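PDB 3E57: nudix hydrolase domain-containing protein from Thermotoga maritima, which is of unknown function but, as a Nudix-family protein, probably hydrolyses a substrate in which a nucleoside diphosphate is linked to another group. Local coordinates for residues Leu138-Ile144 with Gly157-Arg163; Gln68-Val74 with Leu101-Val107; Asp25-Phe30 with Phe47-Tyr51; Glu130-Arg136 with Gly164-Lys170. All coordinates share one frame; numbering follows the deposited sequence.

Contact 1 of 4, residues Leu138-Ile144 with Gly157-Arg163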
# COMPACT_ATOMS: atom_id res chain seq x y z
N LEU B 138 17.16 -10.63 11.72
CA LEU B 138 16.32 -10.30 10.59
C LEU B 138 14.91 -10.46 11.12
O LEU B 138 14.51 -11.55 11.53
CB LEU B 138 16.56 -11.20 9.38
CG LEU B 138 17.81 -10.92 8.54
CD1 LEU B 138 17.61 -11.42 7.11
CD2 LEU B 138 18.18 -9.44 8.53
N GLU B 139 14.19 -9.35 11.16
CA GLU B 139 12.81 -9.36 11.61
C GLU B 139 11.98 -9.30 10.35
O GLU B 139 12.05 -8.31 9.63
CB GLU B 139 12.53 -8.15 12.50
CG GLU B 139 11.12 -8.12 13.10
CD GLU B 139 10.79 -6.82 13.84
OE1 GLU B 139 11.70 -5.97 14.03
OE2 GLU B 139 9.62 -6.65 14.23
N PHE B 140 11.23 -10.35 10.06
CA PHE B 140 10.32 -10.32 8.92
C PHE B 140 9.14 -9.39 9.22
O PHE B 140 8.49 -9.53 10.25
CB PHE B 140 9.81 -11.73 8.62
CG PHE B 140 8.79 -11.80 7.51
CD1 PHE B 140 9.15 -11.60 6.20
CD2 PHE B 140 7.46 -12.06 7.80
CE1 PHE B 140 8.21 -11.69 5.18
CE2 PHE B 140 6.52 -12.14 6.79
CZ PHE B 140 6.89 -11.96 5.49
N LEU B 141 8.88 -8.43 8.33
CA LEU B 141 7.79 -7.49 8.51
C LEU B 141 6.55 -7.86 7.72
O LEU B 141 5.44 -7.74 8.21
CB LEU B 141 8.24 -6.07 8.15
CG LEU B 141 9.44 -5.50 8.91
CD1 LEU B 141 9.66 -4.03 8.51
CD2 LEU B 141 9.26 -5.62 10.41
N GLY B 142 6.72 -8.29 6.48
CA GLY B 142 5.58 -8.67 5.66
C GLY B 142 5.90 -8.65 4.18
O GLY B 142 7.07 -8.74 3.79
N LEU B 143 4.85 -8.48 3.38
CA LEU B 143 4.94 -8.55 1.92
C LEU B 143 4.67 -7.23 1.22
O LEU B 143 3.77 -6.47 1.62
CB LEU B 143 3.93 -9.57 1.41
CG LEU B 143 4.14 -11.01 1.89
CD1 LEU B 143 3.19 -11.94 1.14
CD2 LEU B 143 5.56 -11.44 1.69
N ILE B 144 5.41 -7.00 0.15
CA ILE B 144 5.20 -5.83 -0.71
C ILE B 144 4.70 -6.29 -2.06
O ILE B 144 5.38 -7.06 -2.76
CB ILE B 144 6.48 -5.03 -0.95
CG1 ILE B 144 7.13 -4.60 0.37
CG2 ILE B 144 6.16 -3.84 -1.86
CD1 ILE B 144 8.50 -3.91 0.19
N GLY B 157 7.76 -8.75 -2.92
CA GLY B 157 8.80 -8.44 -1.94
C GLY B 157 8.51 -9.05 -0.59
O GLY B 157 7.37 -9.02 -0.12
N ALA B 158 9.54 -9.62 0.03
CA ALA B 158 9.46 -10.10 1.40
C ALA B 158 10.32 -9.13 2.19
O ALA B 158 11.56 -9.18 2.12
CB ALA B 158 10.01 -11.53 1.51
N LEU B 159 9.66 -8.25 2.94
CA LEU B 159 10.32 -7.16 3.64
C LEU B 159 10.82 -7.56 5.02
O LEU B 159 10.03 -8.02 5.87
CB LEU B 159 9.37 -5.99 3.77
CG LEU B 159 9.86 -4.75 4.52
CD1 LEU B 159 11.11 -4.15 3.85
CD2 LEU B 159 8.71 -3.73 4.58
N PHE B 160 12.11 -7.34 5.25
CA PHE B 160 12.75 -7.55 6.54
C PHE B 160 13.41 -6.29 7.02
O PHE B 160 13.87 -5.48 6.21
CB PHE B 160 13.86 -8.60 6.44
CG PHE B 160 13.38 -9.94 6.03
CD1 PHE B 160 13.15 -10.93 6.99
CD2 PHE B 160 13.17 -10.24 4.70
CE1 PHE B 160 12.70 -12.17 6.61
CE2 PHE B 160 12.72 -11.48 4.32
CZ PHE B 160 12.49 -12.44 5.28
N LEU B 161 13.50 -6.17 8.34
CA LEU B 161 14.33 -5.19 9.01
C LEU B 161 15.52 -5.95 9.61
O LEU B 161 15.34 -6.84 10.45
CB LEU B 161 13.55 -4.52 10.11
CG LEU B 161 14.29 -3.54 11.00
CD1 LEU B 161 14.94 -2.43 10.18
CD2 LEU B 161 13.32 -2.96 12.03
N GLY B 162 16.72 -5.63 9.16
CA GLY B 162 17.93 -6.26 9.70
C GLY B 162 18.65 -5.25 10.57
O GLY B 162 19.07 -4.21 10.07
N ARG B 163 18.78 -5.54 11.86
CA ARG B 163 19.50 -4.63 12.75
C ARG B 163 20.90 -5.20 13.00
O ARG B 163 21.05 -6.39 13.25
CB ARG B 163 18.77 -4.44 14.07
CG ARG B 163 17.43 -3.70 14.00
CD ARG B 163 16.97 -3.40 15.44
NE ARG B 163 15.68 -2.70 15.55
CZ ARG B 163 14.49 -3.30 15.61
NH1 ARG B 163 14.38 -4.63 15.52
NH2 ARG B 163 13.39 -2.57 15.73
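L159 meets the strand 138-144 at a classic beta bulge. Its carbonyl O receives L141 N at 2.7 Å and also a weak bond from G142 N at 3.4 Å, so one residue faces two and the antiparallel register slips by one. A chi1 of 178° carries the L159 side chain away from its own N and brings CD2 to within 4.1 Å of L141 CD1, while its CB packs against I144 CD1. I144 lies on the same face of the sheet, opposite G157: I144 N to G157 O (2.8 Å) and G157 N to I144 O (2.9 Å) close a hydrogen-bonded pair, and a side chain on G157 would press tightly on I144 CB.

F160 works the other face. The F140 ring turns its edge to the F160 face in a T-shaped pair, planes at 61° and centroids 5.2 Å apart, with F140 CD1 above the rim of the ring rather than its centre. F140 CB also touches F160 CE1, at 3.5 Å. Were F160 an alanine, the F140 edge would probably lose the face it meets and a gap would open beside L138. At the outer end E139 and R163 run side by side into a long, weak salt bridge.

Strand 155-163 lies between two neighbours in the sheet, 131-145 and 66-77. Helix 115-130 covers F160 and A158 through F119, F41 adds its ring to F140 and F160, and helix 194-206 covers L159 and I144, giving the alpha/beta/alpha layering of a Nudix fold.

Contact 2 of 4, residues Gln68-Val74 with Leu101-Val107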
# COMPACT_ATOMS: atom_id res chain seq x y z
N GLN B 68 8.14 -13.19 -8.97
CA GLN B 68 9.47 -13.52 -8.50
C GLN B 68 9.59 -13.12 -7.04
O GLN B 68 9.33 -11.97 -6.69
CB GLN B 68 10.50 -12.77 -9.33
CG GLN B 68 10.45 -13.12 -10.83
CD GLN B 68 11.04 -12.05 -11.71
OE1 GLN B 68 12.17 -11.61 -11.49
NE2 GLN B 68 10.28 -11.63 -12.71
N VAL B 69 9.96 -14.06 -6.18
CA VAL B 69 10.10 -13.78 -4.75
C VAL B 69 11.43 -13.08 -4.47
O VAL B 69 12.51 -13.64 -4.71
CB VAL B 69 9.99 -15.06 -3.93
CG1 VAL B 69 10.27 -14.77 -2.46
CG2 VAL B 69 8.62 -15.67 -4.13
N ILE B 70 11.33 -11.85 -3.97
CA ILE B 70 12.48 -10.98 -3.74
C ILE B 70 12.62 -10.69 -2.24
O ILE B 70 11.85 -9.89 -1.69
CB ILE B 70 12.30 -9.63 -4.50
CG1 ILE B 70 11.99 -9.85 -5.98
CG2 ILE B 70 13.55 -8.76 -4.35
CD1 ILE B 70 13.09 -10.57 -6.74
N PRO B 71 13.58 -11.35 -1.57
CA PRO B 71 13.92 -10.88 -0.23
C PRO B 71 14.41 -9.43 -0.32
O PRO B 71 15.15 -9.10 -1.24
CB PRO B 71 15.04 -11.83 0.20
CG PRO B 71 15.57 -12.41 -1.07
CD PRO B 71 14.38 -12.53 -1.94
N TYR B 72 13.96 -8.59 0.60
CA TYR B 72 14.19 -7.14 0.54
C TYR B 72 14.47 -6.65 1.96
O TYR B 72 13.57 -6.63 2.81
CB TYR B 72 12.95 -6.45 -0.03
CG TYR B 72 13.18 -5.02 -0.48
CD1 TYR B 72 13.96 -4.74 -1.60
CD2 TYR B 72 12.61 -3.96 0.20
CE1 TYR B 72 14.17 -3.44 -2.02
CE2 TYR B 72 12.82 -2.64 -0.23
CZ TYR B 72 13.60 -2.40 -1.34
OH TYR B 72 13.80 -1.08 -1.76
N VAL B 73 15.71 -6.29 2.22
CA VAL B 73 16.17 -6.05 3.58
C VAL B 73 16.55 -4.59 3.78
O VAL B 73 17.38 -4.05 3.06
CB VAL B 73 17.38 -6.94 3.92
CG1 VAL B 73 17.77 -6.76 5.39
CG2 VAL B 73 17.07 -8.41 3.61
N VAL B 74 15.92 -3.98 4.77
CA VAL B 74 16.27 -2.65 5.22
C VAL B 74 17.21 -2.85 6.41
O VAL B 74 16.92 -3.63 7.32
CB VAL B 74 15.02 -1.89 5.68
CG1 VAL B 74 15.42 -0.55 6.30
CG2 VAL B 74 14.06 -1.69 4.49
N LEU B 101 16.06 2.45 -0.33
CA LEU B 101 15.94 1.92 1.01
C LEU B 101 15.55 0.46 0.82
O LEU B 101 14.42 0.16 0.38
CB LEU B 101 14.83 2.62 1.79
CG LEU B 101 14.59 2.10 3.21
CD1 LEU B 101 15.76 2.51 4.11
CD2 LEU B 101 13.26 2.56 3.79
N GLY B 102 16.47 -0.42 1.13
CA GLY B 102 16.22 -1.84 0.98
C GLY B 102 17.15 -2.45 -0.03
O GLY B 102 17.37 -1.89 -1.10
N ILE B 103 17.70 -3.61 0.33
CA ILE B 103 18.58 -4.36 -0.55
C ILE B 103 17.87 -5.66 -0.91
O ILE B 103 17.52 -6.45 -0.03
CB ILE B 103 19.91 -4.67 0.14
CG1 ILE B 103 20.59 -3.37 0.58
CG2 ILE B 103 20.84 -5.45 -0.79
CD1 ILE B 103 21.61 -3.59 1.65
N GLY B 104 17.61 -5.85 -2.19
CA GLY B 104 16.89 -7.01 -2.66
C GLY B 104 17.63 -7.80 -3.70
O GLY B 104 18.55 -7.29 -4.34
N GLY B 105 17.24 -9.06 -3.86
CA GLY B 105 17.74 -9.87 -4.96
C GLY B 105 16.88 -11.10 -5.14
O GLY B 105 16.01 -11.37 -4.33
N HIS B 106 17.15 -11.85 -6.20
CA HIS B 106 16.40 -13.07 -6.48
C HIS B 106 16.91 -14.23 -5.64
O HIS B 106 18.06 -14.23 -5.19
CB HIS B 106 16.50 -13.40 -7.96
CG HIS B 106 15.79 -12.43 -8.84
ND1 HIS B 106 16.36 -11.24 -9.24
CD2 HIS B 106 14.54 -12.45 -9.37
CE1 HIS B 106 15.50 -10.57 -10.00
NE2 HIS B 106 14.39 -11.29 -10.10
N VAL B 107 16.04 -15.21 -5.40
CA VAL B 107 16.46 -16.46 -4.77
C VAL B 107 16.79 -17.43 -5.90
O VAL B 107 15.99 -17.62 -6.81
CB VAL B 107 15.37 -17.02 -3.84
CG1 VAL B 107 15.78 -18.39 -3.29
CG2 VAL B 107 15.08 -16.03 -2.71
O HOH W 1 13.56 -15.08 -6.70
O HOH W 2 15.87 -0.68 -3.39
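Q68 and H106 meet almost coplanar, the amide and imidazole planes only 19° apart. H106 NE2 donates to Q68 OE1 at 2.6 Å, in the carbonyl plane of the amide and close to the plane of the ring, though the N-H bends noticeably from the straight line (145°). I70 approaches the same ring from above: its CD1 stands 3.7 Å from the H106 ring centroid, a CH-pi contact over the face. One imidazole is thus held at its edge by a polar group and on its face by a methyl, which fixes its rotation. With a leucine in place of H106, the Q68 amide oxygen is likely to lose this donor and the I70 methyl its aromatic surface.

Further along, Y72 swings its ring away from its own N (chi1 -165°) and across to the opposing backbone. G102 CA lies over one face of the Y72 ring, 3.9 Å from its centroid, a second CH-pi contact; any side chain on G102 would run into the ring. A water joins Y72 OH to G102 O, and S196 bonds the same hydroxyl. V73 and I103 exchange paired backbone bonds. P71 CD reaches V107 CG2 at 3.7 Å, while a second water spans V69 O and V107 N. The carbonyl O of G105 is buried here without a polar partner.

Short strand 103-104 and the loop that continues from G105 lead toward helix 115-130, whose R125 bonds H106 O, an order consistent with the loop-helix-loop Nudix motif, of which helix 115-130 would be the helix.

Contact 3 of 4, residues Asp25-Phe30 with Phe47-Tyr51; sequences DFLKEF and FLDQY
F30 turns the edge of its ring onto the face of F47, with CE2 standing 3.6 Å above the F47 plane, over its centre. The two planes lie 69° apart in a T-shaped stack. At the F47 edge, near its plane, is the backbone carbonyl of D25, and the F30 ring carries E29 CG on one of its own faces. This is knobs-into-holes packing between helices 23-30 and 41-51: F47 is the knob, seated among D25, F26, E29 and F30. Its chi1 of 164° throws the ring across the gap between roughly antiparallel axes whose closest approach is 11.5 Å. E29 runs antiparallel beside it, CG 3.6 Å from F47 CD1, while F26 CA and CB touch the far end of the ring at CZ.

The helix pair is built onto the rest of the protein from both members. F26 and F30 rest on L143 of strand 131-145, whereas L48 packs on P115 and F119 of helix 115-130.

One turn beyond F47, Y51 has Q50 CG over one face, and its ring crosses the D25 carboxylate obliquely, the planes 35° apart, with D25 CG 3.3 Å from Y51 CD1.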
# COMPACT_ATOMS: atom_id res chain seq x y z
N ASP B 25 -1.87 -18.53 -7.06
CA ASP B 25 -1.59 -19.11 -5.73
C ASP B 25 -1.34 -18.01 -4.67
O ASP B 25 -1.82 -18.10 -3.54
CB ASP B 25 -0.36 -20.02 -5.79
CG ASP B 25 -0.59 -21.30 -6.61
OD1 ASP B 25 -1.73 -21.81 -6.68
OD2 ASP B 25 0.40 -21.79 -7.18
N PHE B 26 -0.58 -16.98 -5.05
CA PHE B 26 -0.34 -15.82 -4.17
C PHE B 26 -1.64 -15.14 -3.76
O PHE B 26 -1.93 -14.99 -2.57
CB PHE B 26 0.61 -14.82 -4.85
CG PHE B 26 0.67 -13.47 -4.18
CD1 PHE B 26 1.31 -13.31 -2.96
CD2 PHE B 26 0.09 -12.36 -4.77
CE1 PHE B 26 1.35 -12.06 -2.33
CE2 PHE B 26 0.13 -11.11 -4.14
CZ PHE B 26 0.76 -10.97 -2.93
N LEU B 27 -2.45 -14.75 -4.74
CA LEU B 27 -3.72 -14.07 -4.46
C LEU B 27 -4.66 -14.94 -3.63
O LEU B 27 -5.35 -14.44 -2.73
CB LEU B 27 -4.40 -13.61 -5.75
CG LEU B 27 -3.59 -12.63 -6.62
CD1 LEU B 27 -4.21 -12.49 -8.02
CD2 LEU B 27 -3.45 -11.25 -5.96
N LYS B 28 -4.69 -16.24 -3.92
CA LYS B 28 -5.51 -17.17 -3.15
C LYS B 28 -5.06 -17.21 -1.68
O LYS B 28 -5.90 -17.18 -0.78
CB LYS B 28 -5.45 -18.58 -3.77
CG LYS B 28 -5.83 -19.73 -2.81
CD LYS B 28 -7.18 -19.52 -2.11
CE LYS B 28 -8.30 -20.37 -2.70
NZ LYS B 28 -9.60 -19.90 -2.15
N GLU B 29 -3.76 -17.25 -1.45
CA GLU B 29 -3.25 -17.32 -0.09
C GLU B 29 -3.37 -15.98 0.64
O GLU B 29 -3.77 -15.92 1.80
CB GLU B 29 -1.79 -17.76 -0.11
CG GLU B 29 -1.26 -18.18 1.26
CD GLU B 29 -1.90 -19.47 1.76
OE1 GLU B 29 -2.24 -20.35 0.94
OE2 GLU B 29 -2.06 -19.58 2.99
N PHE B 30 -3.00 -14.90 -0.04
CA PHE B 30 -2.87 -13.60 0.63
C PHE B 30 -3.88 -12.53 0.25
O PHE B 30 -3.96 -11.49 0.92
CB PHE B 30 -1.46 -13.08 0.42
CG PHE B 30 -0.43 -13.95 1.05
CD1 PHE B 30 -0.33 -14.04 2.42
CD2 PHE B 30 0.43 -14.72 0.26
CE1 PHE B 30 0.63 -14.85 3.02
CE2 PHE B 30 1.38 -15.53 0.85
CZ PHE B 30 1.49 -15.59 2.23
N PHE B 47 4.01 -21.17 2.79
CA PHE B 47 3.50 -20.81 1.47
C PHE B 47 4.53 -21.07 0.37
O PHE B 47 4.20 -21.59 -0.69
CB PHE B 47 3.05 -19.34 1.46
CG PHE B 47 2.86 -18.77 0.09
CD1 PHE B 47 1.67 -18.98 -0.61
CD2 PHE B 47 3.84 -17.99 -0.50
CE1 PHE B 47 1.49 -18.46 -1.88
CE2 PHE B 47 3.66 -17.47 -1.77
CZ PHE B 47 2.48 -17.70 -2.46
N LEU B 48 5.79 -20.71 0.64
CA LEU B 48 6.87 -20.96 -0.31
C LEU B 48 7.10 -22.46 -0.54
O LEU B 48 7.25 -22.89 -1.67
CB LEU B 48 8.18 -20.33 0.16
CG LEU B 48 8.26 -18.80 0.20
CD1 LEU B 48 9.66 -18.38 0.64
CD2 LEU B 48 7.88 -18.23 -1.17
N ASP B 49 7.13 -23.23 0.53
CA ASP B 49 7.33 -24.67 0.40
C ASP B 49 6.19 -25.34 -0.35
O ASP B 49 6.41 -26.28 -1.11
CB ASP B 49 7.52 -25.33 1.77
CG ASP B 49 8.97 -25.32 2.22
OD1 ASP B 49 9.88 -25.23 1.35
OD2 ASP B 49 9.20 -25.41 3.46
N GLN B 50 4.98 -24.83 -0.16
CA GLN B 50 3.78 -25.38 -0.79
C GLN B 50 3.58 -24.94 -2.25
O GLN B 50 3.10 -25.71 -3.08
CB GLN B 50 2.56 -25.02 0.04
CG GLN B 50 1.28 -25.67 -0.40
CD GLN B 50 0.14 -25.42 0.55
OE1 GLN B 50 0.16 -24.46 1.32
NE2 GLN B 50 -0.87 -26.27 0.48
N TYR B 51 3.95 -23.70 -2.58
CA TYR B 51 3.68 -23.16 -3.91
C TYR B 51 4.91 -22.71 -4.70
O TYR B 51 4.81 -22.48 -5.90
CB TYR B 51 2.71 -21.98 -3.79
CG TYR B 51 1.37 -22.35 -3.22
CD1 TYR B 51 0.44 -23.05 -3.99
CD2 TYR B 51 1.02 -22.01 -1.93
CE1 TYR B 51 -0.79 -23.38 -3.48
CE2 TYR B 51 -0.21 -22.34 -1.40
CZ TYR B 51 -1.11 -23.03 -2.19
OH TYR B 51 -2.34 -23.36 -1.66
O HOH W 3 3.00 -21.49 -7.22

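Contact 4 of 4, residues Glu130-Arg136 with Gly164-Lys170; sequences EVDVSLR and GKFFSVK
R136 lays its guanidinium flat over G164, whose CA sits 3.5 Å above the plane and over its centre, the guanidinium face resting on backbone. The bends at chi2 and chi3 of R136 fold the chain back to reach this position. A side chain on G164 would collide with S134 O and L135 CA, so the close L135-G164 pairing leaves no room for a CB. R136 NH2 also gives a weak bond to the carbonyl O of S134, within its own segment, 130-136.

Beyond this corner the two strands run antiparallel as a two-stranded ribbon at the end of the Nudix sheet, interrupted by a classic beta bulge. D132 O takes F167 N at 2.9 Å and, weakly, S168 N at 3.4 Å, while D132 N donates to S168 O (2.7 Å). F167 carries its ring alongside D132, that carbonyl lying at the ring edge; carboxylate and ring planes are 42° apart. S134 and K165 make a regular hydrogen-bonded pair on the other side of the bulge.

On the face opposite D132, F166 receives two valines in different ways. V131 CG1 comes to its edge in plane, 4.0 Å from F166 CE1, whereas V133 CG1 approaches obliquely to 3.5 Å from F166 CD1. W177 makes an edge-to-face stack with the same ring. K170 N bonds E130 O; K170 CE brushes V131 O at 3.5 Å, and its NZ bonds N128 O in helix 115-130.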
# COMPACT_ATOMS: atom_id res chain seq x y z
N GLU B 130 25.98 -7.37 -1.50
CA GLU B 130 25.89 -5.92 -1.66
C GLU B 130 26.61 -5.16 -0.55
O GLU B 130 27.19 -4.11 -0.80
CB GLU B 130 24.43 -5.46 -1.68
CG GLU B 130 23.54 -6.22 -2.66
CD GLU B 130 23.24 -5.43 -3.92
OE1 GLU B 130 22.08 -4.99 -4.07
OE2 GLU B 130 24.15 -5.27 -4.77
N VAL B 131 26.56 -5.67 0.67
CA VAL B 131 27.08 -4.92 1.80
C VAL B 131 27.81 -5.81 2.79
O VAL B 131 27.49 -6.99 2.93
CB VAL B 131 25.94 -4.20 2.55
CG1 VAL B 131 25.27 -3.17 1.63
CG2 VAL B 131 24.92 -5.21 3.07
N ASP B 132 28.78 -5.21 3.49
CA ASP B 132 29.44 -5.85 4.62
C ASP B 132 28.77 -5.37 5.90
O ASP B 132 28.94 -4.23 6.33
CB ASP B 132 30.94 -5.53 4.62
CG ASP B 132 31.71 -6.34 5.65
OD1 ASP B 132 31.17 -7.32 6.21
OD2 ASP B 132 32.89 -5.99 5.90
N VAL B 133 28.00 -6.27 6.50
CA VAL B 133 27.25 -5.98 7.72
C VAL B 133 27.29 -7.19 8.64
O VAL B 133 27.50 -8.32 8.19
CB VAL B 133 25.77 -5.66 7.41
CG1 VAL B 133 25.68 -4.54 6.40
CG2 VAL B 133 25.06 -6.89 6.86
N SER B 134 27.10 -6.95 9.93
CA SER B 134 26.90 -8.03 10.88
C SER B 134 25.54 -7.86 11.57
O SER B 134 25.38 -7.02 12.44
CB SER B 134 28.03 -8.04 11.90
OG SER B 134 27.81 -9.03 12.87
N LEU B 135 24.57 -8.69 11.19
CA LEU B 135 23.16 -8.47 11.56
C LEU B 135 22.69 -9.40 12.68
O LEU B 135 22.87 -10.62 12.58
CB LEU B 135 22.26 -8.65 10.34
CG LEU B 135 22.48 -7.66 9.19
CD1 LEU B 135 21.44 -7.87 8.10
CD2 LEU B 135 22.45 -6.22 9.67
N ARG B 136 22.11 -8.81 13.73
CA ARG B 136 21.47 -9.55 14.83
C ARG B 136 20.22 -10.26 14.32
O ARG B 136 20.27 -11.42 13.89
CB ARG B 136 21.01 -8.61 15.96
CG ARG B 136 22.01 -8.27 17.02
CD ARG B 136 22.57 -6.84 16.90
NE ARG B 136 23.84 -6.81 16.17
CZ ARG B 136 24.71 -5.80 16.17
NH1 ARG B 136 24.48 -4.69 16.86
NH2 ARG B 136 25.83 -5.91 15.46
N GLY B 164 21.91 -4.34 12.94
CA GLY B 164 23.28 -4.80 13.15
C GLY B 164 24.34 -3.73 13.08
O GLY B 164 24.08 -2.56 13.40
N LYS B 165 25.54 -4.13 12.69
CA LYS B 165 26.62 -3.20 12.45
C LYS B 165 26.80 -3.17 10.95
O LYS B 165 26.90 -4.22 10.32
CB LYS B 165 27.92 -3.66 13.13
CG LYS B 165 28.99 -2.56 13.24
CD LYS B 165 28.89 -1.76 14.55
CE LYS B 165 29.14 -0.25 14.34
NZ LYS B 165 30.47 0.07 13.73
N PHE B 166 26.79 -1.97 10.38
CA PHE B 166 27.08 -1.77 8.97
C PHE B 166 28.53 -1.30 8.85
O PHE B 166 28.94 -0.40 9.58
CB PHE B 166 26.15 -0.71 8.35
CG PHE B 166 26.52 -0.34 6.95
CD1 PHE B 166 26.07 -1.10 5.87
CD2 PHE B 166 27.35 0.75 6.70
CE1 PHE B 166 26.44 -0.77 4.58
CE2 PHE B 166 27.71 1.07 5.41
CZ PHE B 166 27.26 0.31 4.35
N PHE B 167 29.28 -1.89 7.93
CA PHE B 167 30.69 -1.53 7.73
C PHE B 167 30.89 -0.79 6.43
O PHE B 167 31.46 0.30 6.42
CB PHE B 167 31.57 -2.77 7.78
CG PHE B 167 31.52 -3.49 9.10
CD1 PHE B 167 32.13 -2.94 10.22
CD2 PHE B 167 30.85 -4.70 9.22
CE1 PHE B 167 32.08 -3.59 11.44
CE2 PHE B 167 30.80 -5.36 10.44
CZ PHE B 167 31.42 -4.80 11.56
N SER B 168 30.43 -1.38 5.33
CA SER B 168 30.56 -0.75 4.01
C SER B 168 29.74 -1.46 2.94
O SER B 168 29.18 -2.54 3.16
CB SER B 168 32.03 -0.76 3.57
OG SER B 168 32.47 -2.08 3.29
N VAL B 169 29.68 -0.84 1.76
CA VAL B 169 29.12 -1.49 0.58
C VAL B 169 30.23 -2.32 -0.07
O VAL B 169 31.40 -1.94 -0.02
CB VAL B 169 28.49 -0.48 -0.43
CG1 VAL B 169 27.49 0.41 0.29
CG2 VAL B 169 29.56 0.36 -1.14
N LYS B 170 29.86 -3.46 -0.65
CA LYS B 170 30.84 -4.33 -1.30
C LYS B 170 31.43 -3.62 -2.52
O LYS B 170 32.64 -3.63 -2.71
CB LYS B 170 30.23 -5.68 -1.70
CG LYS B 170 30.63 -6.91 -0.85
CD LYS B 170 30.98 -6.59 0.61
CE LYS B 170 30.66 -7.74 1.57
NZ LYS B 170 30.64 -9.10 0.96

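From the N terminus, contact 3 closes first, folding helix 41-51 back on helix 23-30 around the short strand 36-38. Contact 2 follows in series, bringing 101-107 back to strand 66-77 after a loop that includes strand 80-85. Helix 115-130 then leads into strand 131-145, where contact 4 opens; contact 1 is nested inside its loop, using the later half of that strand. None of the four cross. Strand 155-163 ties contact 1 to contact 2 through probable backbone bonds such as A158 N to I70 O, and another, R136 N to R163 O, joins contacts 1 and 4. V69 packs on L48 of contact 3, which stays about 17 Å from contact 4 between nearest atoms.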